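Local coordinates for protein F-112 (PDB 2VQC) that probably binds DNA through a winged-helix fold and is essential for the function of the Sulfolobus virus SSV1, at residues A[12-17]-A[54-59]; A[19-24]-A[62-67]; A[30-35]-A[44-49]; A[48-53]-A[73-78]. One frame throughout, in Å; residues are numbered along the deposited sequence.

In the fold
Contacts 1, 3 and 4 share helix 43-59, the third helix of this winged-helix fold, and give it three different partners: the first helix in contact 1, helix 32-39 in contact 3 and strand 73-77 in contact 4. Contact 2 joins the first helix to strand 64-68 and is tied to contact 1 by the disulfide Cys-57 to Cys-64. Contact 4 lies nearest the centre of the chain and pairs a buried leucine-phenylalanine face with a water bridge. Contact 3 is wholly apolar across its interface, running from buried isoleucines to an exposed tyrosine. Contacts 1 and 2 combine buried aliphatic or sulfur packing with a tyrosine hydroxyl that meets a charged group further out.

Contact 1 of 4, residues A[12-17]-A[54-59]; sequences NSYKMA and KAICER
The first helix of the winged-helix fold, 13-27, crosses the C-terminal part of helix 43-59 here, with Tyr-14 and Ala-17 facing Ile-56 and Arg-59. The local axes pass 10.3 Å apart at -60°. Ile-56 is the wedge: with CG1 anti to the carbonyl carbon (chi1 -66°) and the chain extended beyond it, CD1 reaches in between the tyrosine and the alanine. Ile-56 CD1 sits over one face of the Tyr-14 ring, displaced toward the rim, as a CH-pi contact 4.2 Å from the centroid. One bond back, Ile-56 CG1 lies 3.5 Å from Tyr-14 CE1, while CD1 also presses on Ala-17 CB at 3.6 Å. Ala-17 also touches Ala-52 and Leu-53, part of the crossing of the first and third helices in the three-helix core of a winged helix. Toward the surface the extended side chain of Arg-59 comes toward Tyr-14 from the opposite direction and brings its guanidinium to the hydroxyl end. The guanidinium is tilted 37° from the ring, with Tyr-14 CE1 over one guanidinium face. Tyr-14 OH comes within 2.7 Å of Arg-59 NH1, but the angle is too poor for a hydrogen bond. At the start of the first helix, Asn-12 is the N-cap: OD1 accepts from Lys-15 N at 3.0 Å, the donor standing well above the carbonyl plane.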
loop_
_atom_site.group_PDB
_atom_site.type_symbol
_atom_site.label_atom_id
_atom_site.label_comp_id
_atom_site.label_asym_id
_atom_site.label_seq_id
_atom_site.Cartn_x
_atom_site.Cartn_y
_atom_site.Cartn_z
ATOM N N ASN A 12 10.450 -9.720 3.176
ATOM C CA ASN A 12 10.637 -8.373 3.679
ATOM C C ASN A 12 9.435 -7.495 3.324
ATOM O O ASN A 12 9.254 -7.126 2.167
ATOM C CB ASN A 12 11.932 -7.786 3.112
ATOM C CG ASN A 12 12.320 -6.485 3.779
ATOM O OD1 ASN A 12 11.546 -5.528 3.793
ATOM N ND2 ASN A 12 13.528 -6.439 4.331
ATOM N N SER A 13 8.614 -7.172 4.325
ATOM C CA SER A 13 7.395 -6.377 4.117
ATOM C C SER A 13 7.672 -5.036 3.450
ATOM O O SER A 13 6.866 -4.558 2.641
ATOM C CB SER A 13 6.680 -6.128 5.446
ATOM O OG SER A 13 6.111 -7.322 5.950
ATOM N N TYR A 14 8.807 -4.432 3.796
ATOM C CA TYR A 14 9.183 -3.138 3.244
ATOM C C TYR A 14 9.506 -3.219 1.753
ATOM O O TYR A 14 9.033 -2.390 0.977
ATOM C CB TYR A 14 10.360 -2.535 4.011
ATOM C CG TYR A 14 10.590 -1.085 3.670
ATOM C CD1 TYR A 14 9.853 -0.078 4.293
ATOM C CD2 TYR A 14 11.534 -0.715 2.713
ATOM C CE1 TYR A 14 10.056 1.258 3.976
ATOM C CE2 TYR A 14 11.744 0.620 2.388
ATOM C CZ TYR A 14 11.004 1.599 3.023
ATOM O OH TYR A 14 11.216 2.923 2.703
ATOM N N LYS A 15 10.308 -4.208 1.360
ATOM C CA LYS A 15 10.617 -4.430 -0.057
ATOM C C LYS A 15 9.353 -4.677 -0.886
ATOM O O LYS A 15 9.256 -4.218 -2.028
ATOM C CB LYS A 15 11.573 -5.608 -0.236
ATOM C CG LYS A 15 12.993 -5.347 0.224
ATOM C CD LYS A 15 13.852 -6.586 0.004
ATOM C CE LYS A 15 15.283 -6.403 0.487
ATOM N NZ LYS A 15 16.058 -7.665 0.330
HETATM N N MSE A 16 8.387 -5.386 -0.301
HETATM C CA MSE A 16 7.111 -5.664 -0.964
HETATM C C MSE A 16 6.302 -4.387 -1.118
HETATM O O MSE A 16 5.624 -4.189 -2.129
HETATM C CB MSE A 16 6.263 -6.653 -0.153
HETATM C CG MSE A 16 6.973 -7.897 0.337
HETATM SE SE MSE A 16 7.128 -9.271 -0.987
HETATM C CE MSE A 16 8.552 -8.475 -2.086
ATOM N N ALA A 17 6.352 -3.543 -0.088
ATOM C CA ALA A 17 5.620 -2.279 -0.080
ATOM C C ALA A 17 6.165 -1.308 -1.118
ATOM O O ALA A 17 5.400 -0.541 -1.704
ATOM C CB ALA A 17 5.658 -1.651 1.299
ATOM N N LYS A 54 2.090 2.147 4.296
ATOM C CA LYS A 54 1.687 3.344 5.031
ATOM C C LYS A 54 2.908 4.146 5.501
ATOM O O LYS A 54 2.912 5.381 5.428
ATOM C CB LYS A 54 0.796 2.951 6.217
ATOM C CG LYS A 54 0.199 4.110 7.005
ATOM C CD LYS A 54 -0.642 3.591 8.164
ATOM C CE LYS A 54 -0.986 4.691 9.164
ATOM N NZ LYS A 54 -1.934 5.697 8.606
ATOM N N ALA A 55 3.942 3.447 5.970
ATOM C CA ALA A 55 5.179 4.101 6.406
ATOM C C ALA A 55 5.883 4.806 5.238
ATOM O O ALA A 55 6.358 5.928 5.396
ATOM C CB ALA A 55 6.117 3.104 7.080
ATOM N N ILE A 56 5.922 4.160 4.071
ATOM C CA ILE A 56 6.513 4.766 2.864
ATOM C C ILE A 56 5.737 6.013 2.423
ATOM O O ILE A 56 6.341 7.030 2.078
ATOM C CB ILE A 56 6.586 3.766 1.680
ATOM C CG1 ILE A 56 7.568 2.634 1.997
ATOM C CG2 ILE A 56 7.018 4.481 0.391
ATOM C CD1 ILE A 56 7.497 1.461 1.030
ATOM N N CYS A 57 4.407 5.931 2.435
ATOM C CA CYS A 57 3.561 7.075 2.070
ATOM C C CYS A 57 3.765 8.282 2.987
ATOM O O CYS A 57 3.780 9.425 2.527
ATOM C CB CYS A 57 2.088 6.676 2.063
ATOM S SG CYS A 57 1.615 5.845 0.542
ATOM N N GLU A 58 3.919 8.019 4.281
ATOM C CA GLU A 58 4.149 9.071 5.268
ATOM C C GLU A 58 5.504 9.762 5.078
ATOM O O GLU A 58 5.672 10.909 5.494
ATOM C CB GLU A 58 3.996 8.514 6.692
ATOM C CG GLU A 58 2.529 8.229 7.049
ATOM C CD GLU A 58 2.343 7.403 8.315
ATOM O OE1 GLU A 58 3.138 6.470 8.566
ATOM O OE2 GLU A 58 1.374 7.677 9.055
ATOM N N ARG A 59 6.456 9.083 4.435
ATOM C CA ARG A 59 7.733 9.709 4.068
ATOM C C ARG A 59 7.610 10.649 2.867
ATOM O O ARG A 59 8.503 11.468 2.627
ATOM C CB ARG A 59 8.796 8.645 3.785
ATOM C CG ARG A 59 9.149 7.832 5.004
ATOM C CD ARG A 59 9.962 6.595 4.670
ATOM N NE ARG A 59 10.085 5.722 5.838
ATOM C CZ ARG A 59 10.923 4.693 5.946
ATOM N NH1 ARG A 59 11.751 4.378 4.954
ATOM N NH2 ARG A 59 10.940 3.980 7.066
#

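Contact 2 of 4, residues A[19-24]-A[62-67]; sequences IMYKIL and DECEVQ
Tyr-21 sets the edge of its ring and its hydroxyl against the side chains of Glu-63 and Cys-64 at the start of strand 64-68. The hydroxyl donates a hydrogen bond to Glu-63 OE1, 2.7 Å from Tyr-21 OH. The acceptor oxygen lies at the ring edge, in its plane, and offers its anti lone pair. Ring and carboxylate are only 24° from coplanar, although the two side chains run at about a right angle to each other. The other carboxylate oxygen, OE2, forms a salt bridge with Lys-79, so both oxygens of this glutamate are engaged. Close by, Cys-64 CB also approaches the ring at its edge, 3.9 Å from Tyr-21 CE1. Deeper in, Leu-24 comes up one turn later on the same helix and sets CD1 against Cys-64 SG at 3.6 Å. With SG anti to its own backbone N (chi1 -177°), the cysteine turns its sulfur toward the helices, where it is bonded to Cys-57 SG. Tyr-21 also packs on Cys-57 and meets Trp-77 edge-to-face. The first helix is thus laid against the start of the first strand of the wing hairpin, 64-68 and 73-77, an arrangement belonging to the winged-helix fold, with the disulfide tying the same strand to helix 43-59.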
loop_
_atom_site.group_PDB
_atom_site.type_symbol
_atom_site.label_atom_id
_atom_site.label_comp_id
_atom_site.label_asym_id
_atom_site.label_seq_id
_atom_site.Cartn_x
_atom_site.Cartn_y
_atom_site.Cartn_z
ATOM N N ILE A 19 7.312 -2.212 -3.966
ATOM C CA ILE A 19 6.709 -2.683 -5.217
ATOM C C ILE A 19 5.312 -2.079 -5.352
ATOM O O ILE A 19 4.960 -1.548 -6.407
ATOM C CB ILE A 19 6.648 -4.227 -5.296
ATOM C CG1 ILE A 19 8.065 -4.815 -5.258
ATOM C CG2 ILE A 19 5.936 -4.688 -6.573
ATOM C CD1 ILE A 19 8.101 -6.323 -5.173
HETATM N N MSE A 20 4.537 -2.133 -4.274
HETATM C CA MSE A 20 3.183 -1.588 -4.287
HETATM C C MSE A 20 3.178 -0.073 -4.486
HETATM O O MSE A 20 2.271 0.457 -5.114
HETATM C CB MSE A 20 2.439 -1.929 -2.993
HETATM C CG MSE A 20 2.201 -3.416 -2.738
HETATM SE SE MSE A 20 1.367 -4.425 -4.210
HETATM C CE MSE A 20 2.950 -4.653 -5.234
ATOM N N TYR A 21 4.187 0.615 -3.961
ATOM C CA TYR A 21 4.235 2.075 -4.033
ATOM C C TYR A 21 4.331 2.564 -5.479
ATOM O O TYR A 21 3.671 3.539 -5.854
ATOM C CB TYR A 21 5.403 2.625 -3.216
ATOM C CG TYR A 21 5.365 4.127 -3.036
ATOM C CD1 TYR A 21 4.406 4.717 -2.216
ATOM C CD2 TYR A 21 6.284 4.955 -3.674
ATOM C CE1 TYR A 21 4.354 6.084 -2.035
ATOM C CE2 TYR A 21 6.245 6.333 -3.497
ATOM C CZ TYR A 21 5.272 6.890 -2.671
ATOM O OH TYR A 21 5.206 8.247 -2.474
ATOM N N LYS A 22 5.137 1.893 -6.294
ATOM C CA LYS A 22 5.207 2.261 -7.703
ATOM C C LYS A 22 4.002 1.771 -8.510
ATOM O O LYS A 22 3.664 2.364 -9.532
ATOM C CB LYS A 22 6.540 1.859 -8.340
ATOM C CG LYS A 22 6.833 0.406 -8.422
ATOM C CD LYS A 22 8.203 0.239 -9.057
ATOM C CE LYS A 22 8.597 -1.212 -9.119
ATOM N NZ LYS A 22 9.927 -1.420 -9.773
ATOM N N ILE A 23 3.336 0.720 -8.038
ATOM C CA ILE A 23 2.041 0.329 -8.602
ATOM C C ILE A 23 0.966 1.387 -8.278
ATOM O O ILE A 23 0.066 1.636 -9.088
ATOM C CB ILE A 23 1.623 -1.088 -8.130
ATOM C CG1 ILE A 23 2.560 -2.122 -8.764
ATOM C CG2 ILE A 23 0.160 -1.385 -8.494
ATOM C CD1 ILE A 23 2.253 -3.566 -8.426
ATOM N N LEU A 24 1.084 2.016 -7.108
ATOM C CA LEU A 24 0.187 3.100 -6.694
ATOM C C LEU A 24 0.278 4.298 -7.646
ATOM O O LEU A 24 -0.734 4.912 -7.996
ATOM C CB LEU A 24 0.546 3.569 -5.275
ATOM C CG LEU A 24 -0.528 4.160 -4.346
ATOM C CD1 LEU A 24 0.126 5.158 -3.390
ATOM C CD2 LEU A 24 -1.688 4.808 -5.063
ATOM N N ASP A 62 3.690 14.659 0.011
ATOM C CA ASP A 62 3.409 15.413 -1.218
ATOM C C ASP A 62 3.048 14.524 -2.420
ATOM O O ASP A 62 2.556 15.030 -3.428
ATOM C CB ASP A 62 4.599 16.313 -1.581
ATOM C CG ASP A 62 5.876 15.528 -1.833
ATOM O OD1 ASP A 62 6.225 14.667 -0.992
ATOM O OD2 ASP A 62 6.533 15.778 -2.865
ATOM N N GLU A 63 3.305 13.218 -2.313
ATOM C CA GLU A 63 3.013 12.251 -3.387
ATOM C C GLU A 63 1.852 11.325 -3.046
ATOM O O GLU A 63 1.029 11.007 -3.903
ATOM C CB GLU A 63 4.231 11.367 -3.661
ATOM C CG GLU A 63 5.489 12.102 -4.083
ATOM C CD GLU A 63 6.653 11.161 -4.363
ATOM O OE1 GLU A 63 6.589 9.978 -3.963
ATOM O OE2 GLU A 63 7.639 11.605 -4.986
ATOM N N CYS A 64 1.824 10.859 -1.802
ATOM C CA CYS A 64 0.884 9.838 -1.371
ATOM C C CYS A 64 -0.011 10.353 -0.250
ATOM O O CYS A 64 0.402 11.168 0.582
ATOM C CB CYS A 64 1.628 8.585 -0.891
ATOM S SG CYS A 64 0.490 7.239 -0.433
ATOM N N GLU A 65 -1.241 9.856 -0.234
ATOM C CA GLU A 65 -2.212 10.207 0.785
ATOM C C GLU A 65 -2.889 8.936 1.276
ATOM O O GLU A 65 -3.463 8.181 0.485
ATOM C CB GLU A 65 -3.254 11.153 0.199
ATOM C CG GLU A 65 -4.127 11.832 1.237
ATOM C CD GLU A 65 -5.249 12.637 0.617
ATOM O OE1 GLU A 65 -5.608 12.367 -0.550
ATOM O OE2 GLU A 65 -5.780 13.537 1.300
ATOM N N VAL A 66 -2.804 8.694 2.579
ATOM C CA VAL A 66 -3.479 7.564 3.189
ATOM C C VAL A 66 -4.867 8.034 3.610
ATOM O O VAL A 66 -5.005 8.831 4.543
ATOM C CB VAL A 66 -2.701 7.024 4.403
ATOM C CG1 VAL A 66 -3.415 5.811 5.002
ATOM C CG2 VAL A 66 -1.272 6.668 4.001
ATOM N N GLN A 67 -5.887 7.562 2.901
ATOM C CA GLN A 67 -7.268 7.890 3.226
ATOM C C GLN A 67 -7.838 6.811 4.139
ATOM O O GLN A 67 -8.480 5.867 3.682
ATOM C CB GLN A 67 -8.101 8.036 1.951
ATOM C CG GLN A 67 -7.621 9.170 1.056
ATOM C CD GLN A 67 -8.426 9.315 -0.220
ATOM O OE1 GLN A 67 -9.192 8.425 -0.597
ATOM N NE2 GLN A 67 -8.252 10.441 -0.897
#

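Contact 3 of 4, residues A[30-35]-A[44-49]; sequences LTLEDI and PSAYNI
This is an apolar helix-helix contact between the two helices of the helix-turn-helix, where Leu-32 and Ile-35 at the start of helix 32-39 pack on Ala-46, Tyr-47 and Ile-49 near the beginning of helix 43-59. Leu-32 divides its two methyls between Ala-46 and Tyr-47. Its CD1 branch lies on Ala-46, 3.7 Å from CB and 3.4 Å from the carbonyl O, while CD2 lies over one face of the Tyr-47 ring. That CH-pi contact measures 3.8 Å from Leu-32 CD2 to the centroid, only 16° off the ring normal, and the methyl is displaced somewhat toward the hydroxyl end. The two helices and the short link between them belong to the winged-helix fold; by topology 43-59 is probably the recognition helix, and Tyr-47 is on its exposed side. On the buried side Ile-35 points CG2 between Ala-46 CB, at 4.0 Å, and Ile-49 CG2, at 4.1 Å, its side chain sliding past that of Ile-49 in the opposite sense. Thr-31, at the N-cap position of helix 32-39, gives its backbone N to Asp-34 OD2 (2.9 Å), on the anti lone pair. Separately, Thr-31 OG1 donates to Glu-33 OE1 from above the carboxylate plane. Glu-33 in turn forms a salt bridge with Lys-72.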
loop_
_atom_site.group_PDB
_atom_site.type_symbol
_atom_site.label_atom_id
_atom_site.label_comp_id
_atom_site.label_asym_id
_atom_site.label_seq_id
_atom_site.Cartn_x
_atom_site.Cartn_y
_atom_site.Cartn_z
ATOM N N LEU A 30 -4.906 2.476 -4.225
ATOM C CA LEU A 30 -4.670 1.103 -3.750
ATOM C C LEU A 30 -5.430 0.802 -2.464
ATOM O O LEU A 30 -5.556 1.664 -1.595
ATOM C CB LEU A 30 -3.179 0.837 -3.485
ATOM C CG LEU A 30 -2.197 0.666 -4.645
ATOM C CD1 LEU A 30 -0.819 0.401 -4.072
ATOM C CD2 LEU A 30 -2.592 -0.446 -5.590
ATOM N N THR A 31 -5.919 -0.434 -2.365
ATOM C CA THR A 31 -6.491 -0.985 -1.137
ATOM C C THR A 31 -5.849 -2.348 -0.846
ATOM O O THR A 31 -5.076 -2.865 -1.654
ATOM C CB THR A 31 -8.016 -1.160 -1.245
ATOM O OG1 THR A 31 -8.329 -2.149 -2.238
ATOM C CG2 THR A 31 -8.682 0.164 -1.607
ATOM N N LEU A 32 -6.176 -2.928 0.303
ATOM C CA LEU A 32 -5.603 -4.218 0.688
ATOM C C LEU A 32 -5.848 -5.279 -0.390
ATOM O O LEU A 32 -4.969 -6.100 -0.655
ATOM C CB LEU A 32 -6.144 -4.687 2.047
ATOM C CG LEU A 32 -5.388 -5.877 2.660
ATOM C CD1 LEU A 32 -4.047 -5.441 3.235
ATOM C CD2 LEU A 32 -6.222 -6.560 3.722
ATOM N N GLU A 33 -7.022 -5.244 -1.023
ATOM C CA GLU A 33 -7.357 -6.194 -2.096
ATOM C C GLU A 33 -6.366 -6.179 -3.253
ATOM O O GLU A 33 -6.117 -7.222 -3.868
ATOM C CB GLU A 33 -8.766 -5.942 -2.653
ATOM C CG GLU A 33 -9.903 -6.243 -1.670
ATOM C CD GLU A 33 -10.283 -5.054 -0.802
ATOM O OE1 GLU A 33 -9.454 -4.141 -0.613
ATOM O OE2 GLU A 33 -11.419 -5.039 -0.303
ATOM N N ASP A 34 -5.818 -5.001 -3.560
ATOM C CA ASP A 34 -4.797 -4.866 -4.612
ATOM C C ASP A 34 -3.477 -5.555 -4.239
ATOM O O ASP A 34 -2.788 -6.102 -5.099
ATOM C CB ASP A 34 -4.536 -3.389 -4.925
ATOM C CG ASP A 34 -5.741 -2.700 -5.542
ATOM O OD1 ASP A 34 -6.242 -3.196 -6.571
ATOM O OD2 ASP A 34 -6.185 -1.660 -5.007
ATOM N N ILE A 35 -3.131 -5.518 -2.956
ATOM C CA ILE A 35 -1.937 -6.197 -2.456
ATOM C C ILE A 35 -2.141 -7.713 -2.509
ATOM O O ILE A 35 -1.244 -8.459 -2.906
ATOM C CB ILE A 35 -1.612 -5.756 -1.007
ATOM C CG1 ILE A 35 -1.333 -4.241 -0.960
ATOM C CG2 ILE A 35 -0.433 -6.553 -0.454
ATOM C CD1 ILE A 35 -1.136 -3.678 0.446
ATOM N N PRO A 44 -3.271 -11.810 6.598
ATOM C CA PRO A 44 -2.280 -11.330 7.570
ATOM C C PRO A 44 -0.983 -10.811 6.923
ATOM O O PRO A 44 -0.465 -9.775 7.342
ATOM C CB PRO A 44 -2.006 -12.568 8.431
ATOM C CG PRO A 44 -3.231 -13.393 8.306
ATOM C CD PRO A 44 -3.683 -13.195 6.890
ATOM N N SER A 45 -0.479 -11.522 5.913
ATOM C CA SER A 45 0.726 -11.099 5.181
ATOM C C SER A 45 0.514 -9.772 4.466
ATOM O O SER A 45 1.386 -8.910 4.474
ATOM C CB SER A 45 1.142 -12.150 4.150
ATOM O OG SER A 45 1.530 -13.355 4.777
ATOM N N ALA A 46 -0.645 -9.630 3.833
ATOM C CA ALA A 46 -0.998 -8.409 3.119
ATOM C C ALA A 46 -1.084 -7.210 4.065
ATOM O O ALA A 46 -0.694 -6.103 3.688
ATOM C CB ALA A 46 -2.312 -8.597 2.382
ATOM N N TYR A 47 -1.595 -7.430 5.278
ATOM C CA TYR A 47 -1.653 -6.371 6.300
ATOM C C TYR A 47 -0.262 -5.904 6.740
ATOM O O TYR A 47 -0.073 -4.723 7.023
ATOM C CB TYR A 47 -2.462 -6.810 7.536
ATOM C CG TYR A 47 -3.951 -6.522 7.448
ATOM C CD1 TYR A 47 -4.425 -5.216 7.324
ATOM C CD2 TYR A 47 -4.888 -7.555 7.511
ATOM C CE1 TYR A 47 -5.792 -4.952 7.248
ATOM C CE2 TYR A 47 -6.251 -7.300 7.435
ATOM C CZ TYR A 47 -6.698 -6.000 7.302
ATOM O OH TYR A 47 -8.057 -5.756 7.229
ATOM N N ASN A 48 0.700 -6.823 6.806
ATOM C CA ASN A 48 2.085 -6.453 7.131
ATOM C C ASN A 48 2.660 -5.540 6.058
ATOM O O ASN A 48 3.357 -4.574 6.364
ATOM C CB ASN A 48 2.984 -7.688 7.283
ATOM C CG ASN A 48 2.633 -8.530 8.495
ATOM O OD1 ASN A 48 2.211 -8.016 9.530
ATOM N ND2 ASN A 48 2.825 -9.841 8.375
ATOM N N ILE A 49 2.358 -5.854 4.802
ATOM C CA ILE A 49 2.810 -5.045 3.669
ATOM C C ILE A 49 2.107 -3.690 3.679
ATOM O O ILE A 49 2.748 -2.655 3.486
ATOM C CB ILE A 49 2.580 -5.768 2.316
ATOM C CG1 ILE A 49 3.453 -7.026 2.230
ATOM C CG2 ILE A 49 2.883 -4.834 1.142
ATOM C CD1 ILE A 49 3.103 -7.963 1.073
#

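Contact 4 of 4, residues A[48-53]-A[73-78]; sequences NIQRAL and TTFKWI
The Phe-75 ring has Leu-53 over one face and Gln-50 at its edge. Leu-53 CD2 stands 3.9 Å from the ring centroid, 14° off the normal, so the methyl makes a CH-pi contact displaced toward the CE2 side of the ring; Leu-53 CG rests near the CE1 and CZ atoms. At the edge, close to the ring plane, Gln-50 CG lies 3.9 Å from Phe-75 CZ, and the same CZ approaches Gln-50 O obliquely. The tip of the ring is therefore lodged against one turn of helix 43-59, between residues three apart.

Gln-50 has CG anti to its backbone N (chi1 175°) and runs out extended, carrying its amide past the ring, at 60° to the ring plane, toward Thr-73. There Gln-50 NE2 lies 4.1 Å from Thr-73 CB, a loose contact, but OE1 joins the strand through a water. The water donates both its protons, one to Gln-50 OE1 at 2.9 Å and one to Thr-73 O at 2.6 Å, linking two acceptors that could not bond to each other. The backbone of Phe-75 pairs with Leu-30 in the three-stranded sheet, and Cys-57 packs on the same side chain. Helix and strand axes pass 10.8 Å apart. The contact is held mainly by apolar and CH-pi packing of a buried phenylalanine from the middle strand on the third helix of the winged-helix fold, which implies that the polar linkage comes through a water, where Gln-50 and Thr-73 are partly exposed.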
loop_
_atom_site.group_PDB
_atom_site.type_symbol
_atom_site.label_atom_id
_atom_site.label_comp_id
_atom_site.label_asym_id
_atom_site.label_seq_id
_atom_site.Cartn_x
_atom_site.Cartn_y
_atom_site.Cartn_z
ATOM N N ASN A 48 0.700 -6.823 6.806
ATOM C CA ASN A 48 2.085 -6.453 7.131
ATOM C C ASN A 48 2.660 -5.540 6.058
ATOM O O ASN A 48 3.357 -4.574 6.364
ATOM C CB ASN A 48 2.984 -7.688 7.283
ATOM C CG ASN A 48 2.633 -8.530 8.495
ATOM O OD1 ASN A 48 2.211 -8.016 9.530
ATOM N ND2 ASN A 48 2.825 -9.841 8.375
ATOM N N ILE A 49 2.358 -5.854 4.802
ATOM C CA ILE A 49 2.810 -5.045 3.669
ATOM C C ILE A 49 2.107 -3.690 3.679
ATOM O O ILE A 49 2.748 -2.655 3.486
ATOM C CB ILE A 49 2.580 -5.768 2.316
ATOM C CG1 ILE A 49 3.453 -7.026 2.230
ATOM C CG2 ILE A 49 2.883 -4.834 1.142
ATOM C CD1 ILE A 49 3.103 -7.963 1.073
ATOM N N GLN A 50 0.797 -3.699 3.916
ATOM C CA GLN A 50 0.025 -2.463 4.017
ATOM C C GLN A 50 0.581 -1.534 5.094
ATOM O O GLN A 50 0.633 -0.318 4.912
ATOM C CB GLN A 50 -1.442 -2.765 4.321
ATOM C CG GLN A 50 -2.279 -1.522 4.545
ATOM C CD GLN A 50 -3.759 -1.803 4.535
ATOM O OE1 GLN A 50 -4.355 -1.999 3.476
ATOM N NE2 GLN A 50 -4.370 -1.814 5.717
ATOM N N ARG A 51 0.984 -2.108 6.222
ATOM C CA ARG A 51 1.586 -1.324 7.294
ATOM C C ARG A 51 2.897 -0.663 6.841
ATOM O O ARG A 51 3.147 0.502 7.158
ATOM C CB ARG A 51 1.812 -2.197 8.527
ATOM C CG ARG A 51 2.179 -1.409 9.753
ATOM C CD ARG A 51 1.895 -2.185 11.025
ATOM N NE ARG A 51 2.751 -3.364 11.179
ATOM C CZ ARG A 51 2.336 -4.635 11.204
ATOM N NH1 ARG A 51 1.048 -4.956 11.074
ATOM N NH2 ARG A 51 3.230 -5.606 11.368
ATOM N N ALA A 52 3.717 -1.400 6.090
ATOM C CA ALA A 52 4.971 -0.851 5.557
ATOM C C ALA A 52 4.708 0.171 4.440
ATOM O O ALA A 52 5.431 1.163 4.314
ATOM C CB ALA A 52 5.882 -1.968 5.066
ATOM N N LEU A 53 3.671 -0.070 3.641
ATOM C CA LEU A 53 3.262 0.871 2.591
ATOM C C LEU A 53 2.828 2.207 3.191
ATOM O O LEU A 53 3.161 3.265 2.662
ATOM C CB LEU A 53 2.122 0.276 1.757
ATOM C CG LEU A 53 1.597 1.077 0.560
ATOM C CD1 LEU A 53 2.715 1.538 -0.384
ATOM C CD2 LEU A 53 0.584 0.233 -0.194
ATOM N N THR A 73 -8.913 1.424 4.633
ATOM C CA THR A 73 -7.721 2.200 4.292
ATOM C C THR A 73 -7.507 2.199 2.780
ATOM O O THR A 73 -7.505 1.140 2.142
ATOM C CB THR A 73 -6.456 1.624 4.968
ATOM O OG1 THR A 73 -6.650 1.563 6.388
ATOM C CG2 THR A 73 -5.228 2.477 4.655
ATOM N N THR A 74 -7.330 3.390 2.218
ATOM C CA THR A 74 -7.123 3.551 0.785
ATOM C C THR A 74 -5.964 4.508 0.544
ATOM O O THR A 74 -5.960 5.626 1.052
ATOM C CB THR A 74 -8.387 4.108 0.090
ATOM O OG1 THR A 74 -9.537 3.343 0.482
ATOM C CG2 THR A 74 -8.240 4.064 -1.431
ATOM N N PHE A 75 -4.982 4.061 -0.230
ATOM C CA PHE A 75 -3.849 4.891 -0.605
ATOM C C PHE A 75 -4.183 5.597 -1.907
ATOM O O PHE A 75 -4.683 4.977 -2.843
ATOM C CB PHE A 75 -2.595 4.031 -0.759
ATOM C CG PHE A 75 -2.244 3.268 0.482
ATOM C CD1 PHE A 75 -1.420 3.828 1.443
ATOM C CD2 PHE A 75 -2.773 2.001 0.709
ATOM C CE1 PHE A 75 -1.107 3.128 2.606
ATOM C CE2 PHE A 75 -2.466 1.297 1.869
ATOM C CZ PHE A 75 -1.630 1.865 2.819
ATOM N N LYS A 76 -3.920 6.898 -1.958
ATOM C CA LYS A 76 -4.192 7.695 -3.146
ATOM C C LYS A 76 -2.944 8.442 -3.594
ATOM O O LYS A 76 -2.261 9.072 -2.785
ATOM C CB LYS A 76 -5.327 8.684 -2.879
ATOM C CG LYS A 76 -5.712 9.515 -4.096
ATOM C CD LYS A 76 -7.058 10.192 -3.916
ATOM C CE LYS A 76 -7.516 10.858 -5.203
ATOM N NZ LYS A 76 -8.934 11.320 -5.118
ATOM N N TRP A 77 -2.656 8.360 -4.888
ATOM C CA TRP A 77 -1.576 9.119 -5.500
ATOM C C TRP A 77 -2.060 10.554 -5.754
ATOM O O TRP A 77 -3.049 10.759 -6.454
ATOM C CB TRP A 77 -1.147 8.458 -6.812
ATOM C CG TRP A 77 0.133 8.992 -7.344
ATOM C CD1 TRP A 77 0.290 9.866 -8.378
ATOM C CD2 TRP A 77 1.446 8.703 -6.855
ATOM N NE1 TRP A 77 1.623 10.134 -8.568
ATOM C CE2 TRP A 77 2.355 9.432 -7.647
ATOM C CE3 TRP A 77 1.944 7.898 -5.822
ATOM C CZ2 TRP A 77 3.738 9.376 -7.443
ATOM C CZ3 TRP A 77 3.317 7.840 -5.622
ATOM C CH2 TRP A 77 4.196 8.576 -6.427
ATOM N N ILE A 78 -1.367 11.537 -5.179
ATOM C CA ILE A 78 -1.802 12.935 -5.251
ATOM C C ILE A 78 -0.745 13.882 -5.819
ATOM O O ILE A 78 -0.919 15.098 -5.768
ATOM C CB ILE A 78 -2.254 13.451 -3.859
ATOM C CG1 ILE A 78 -1.129 13.301 -2.829
ATOM C CG2 ILE A 78 -3.502 12.705 -3.399
ATOM C CD1 ILE A 78 -1.310 14.167 -1.607
HETATM O O HOH W 1 -7.058 -1.384 2.528
#